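Local coordinates for hypothetical protein AF2331 (PDB 2FDO) that is of unknown function but forms an unusual interdigitated dimer with a new type of alpha + beta fold, at residues F62-D65 / E71-K74. Sequence-based numbering, arbitrary orientation.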
loop_
_atom_site.group_PDB
_atom_site.type_symbol
_atom_site.label_atom_id
_atom_site.label_comp_id
_atom_site.label_asym_id
_atom_site.label_seq_id
_atom_site.Cartn_x
_atom_site.Cartn_y
_atom_site.Cartn_z
ATOM N N PHE A 62 0.476 -13.034 11.095
ATOM C CA PHE A 62 -0.876 -12.971 11.589
ATOM C C PHE A 62 -1.281 -14.235 12.296
ATOM O O PHE A 62 -1.073 -15.306 11.787
ATOM C CB PHE A 62 -1.829 -12.781 10.424
ATOM C CG PHE A 62 -1.597 -11.539 9.687
ATOM C CD1 PHE A 62 -0.989 -11.572 8.427
ATOM C CD2 PHE A 62 -1.953 -10.316 10.251
ATOM C CE1 PHE A 62 -0.753 -10.385 7.717
ATOM C CE2 PHE A 62 -1.729 -9.129 9.555
ATOM C CZ PHE A 62 -1.120 -9.154 8.294
ATOM N N ASP A 63 -1.848 -14.104 13.485
ATOM C CA ASP A 63 -2.713 -15.142 14.025
ATOM C C ASP A 63 -4.117 -14.689 13.612
ATOM O O ASP A 63 -4.849 -14.067 14.388
ATOM C CB ASP A 63 -2.567 -15.252 15.549
ATOM N N ALA A 64 -4.450 -14.948 12.356
ATOM C CA ALA A 64 -5.674 -14.444 11.734
ATOM C C ALA A 64 -5.923 -15.228 10.446
ATOM O O ALA A 64 -4.971 -15.551 9.715
ATOM C CB ALA A 64 -5.531 -12.954 11.409
ATOM N N ASP A 65 -7.189 -15.543 10.160
ATOM C CA ASP A 65 -7.508 -16.144 8.856
ATOM C C ASP A 65 -7.670 -15.105 7.723
ATOM O O ASP A 65 -7.580 -13.875 7.946
ATOM C CB ASP A 65 -8.688 -17.140 8.937
ATOM C CG ASP A 65 -10.045 -16.455 9.158
ATOM O OD1 ASP A 65 -10.157 -15.224 8.944
ATOM O OD2 ASP A 65 -11.011 -17.176 9.519
ATOM N N GLU A 71 -10.345 -8.030 5.950
ATOM C CA GLU A 71 -11.167 -7.052 6.645
ATOM C C GLU A 71 -10.347 -5.911 7.224
ATOM O O GLU A 71 -10.858 -4.804 7.428
ATOM C CB GLU A 71 -11.924 -7.740 7.772
ATOM C CG GLU A 71 -13.372 -7.328 7.825
ATOM C CD GLU A 71 -14.138 -7.775 6.574
ATOM O OE1 GLU A 71 -13.805 -7.288 5.454
ATOM O OE2 GLU A 71 -15.065 -8.623 6.719
HETATM N N MSE A 72 -9.076 -6.202 7.494
HETATM C CA MSE A 72 -8.144 -5.223 7.999
HETATM C C MSE A 72 -7.928 -4.040 7.069
HETATM O O MSE A 72 -7.869 -4.177 5.871
HETATM C CB MSE A 72 -6.827 -5.886 8.297
HETATM C CG MSE A 72 -6.891 -6.730 9.516
HETATM SE SE MSE A 72 -5.199 -7.692 9.674
HETATM C CE MSE A 72 -5.744 -9.171 11.006
HETATM N N MSE A 73 -7.855 -2.872 7.671
HETATM C CA MSE A 73 -7.568 -1.606 7.013
HETATM C C MSE A 73 -6.166 -1.621 6.367
HETATM O O MSE A 73 -5.134 -1.772 7.066
HETATM C CB MSE A 73 -7.646 -0.551 8.104
HETATM C CG MSE A 73 -7.568 0.877 7.702
HETATM SE SE MSE A 73 -8.834 1.938 8.919
HETATM C CE MSE A 73 -10.631 1.024 8.101
ATOM N N LYS A 74 -6.139 -1.441 5.047
ATOM C CA LYS A 74 -4.909 -1.442 4.284
ATOM C C LYS A 74 -4.945 -0.466 3.134
ATOM O O LYS A 74 -6.020 -0.200 2.616
ATOM C CB LYS A 74 -4.619 -2.865 3.718
ATOM C CG LYS A 74 -5.778 -3.558 2.978
ATOM C CD LYS A 74 -5.427 -5.003 2.565
ATOM C CE LYS A 74 -5.609 -5.967 3.758
ATOM N NZ LYS A 74 -7.068 -6.211 4.122
#
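The ring of Phe-62 meets the selenium of Met-72 obliquely: SE lies 4.7 Å from the centroid of the Phe-62 ring and 51° off its normal. Contact falls on one flank of the ring, where Phe-62 CE2 stands 3.8 Å from Met-72 SE and Phe-62 CD2 is 4.0 Å from Met-72 CE. This is a Met-aromatic contact made by a selenomethionine. Beyond CG the Met-72 chain runs extended (chi2 173°), which carries its methyl past the ring to Ala-64, with Met-72 CE 3.8 Å from Ala-64 CB. The side chains of Phe-62 and Met-72 run alongside each other in opposite senses, and no hydrogen bond joins the two segments. The contact links the two ends of the short helix 66-71: Asp-65 is its N-cap residue, Met-72 follows directly on its last turn, and Ile-69 of the helix touches both Phe-62 and Ala-64. Past the helix, Lys-74 curls back so that its NZ donates to Met-72 O at 2.8 Å, tilted 20° from the carbonyl plane, and also bonds Ile-69 O. The second subunit of the interdigitated dimer also packs here: Phe-62 lies on Val-80 of that subunit, Met-72 on its Lys-84, and Lys-74 joins an antiparallel ladder with one of its strands while making a cation-pi contact with its Phe-36.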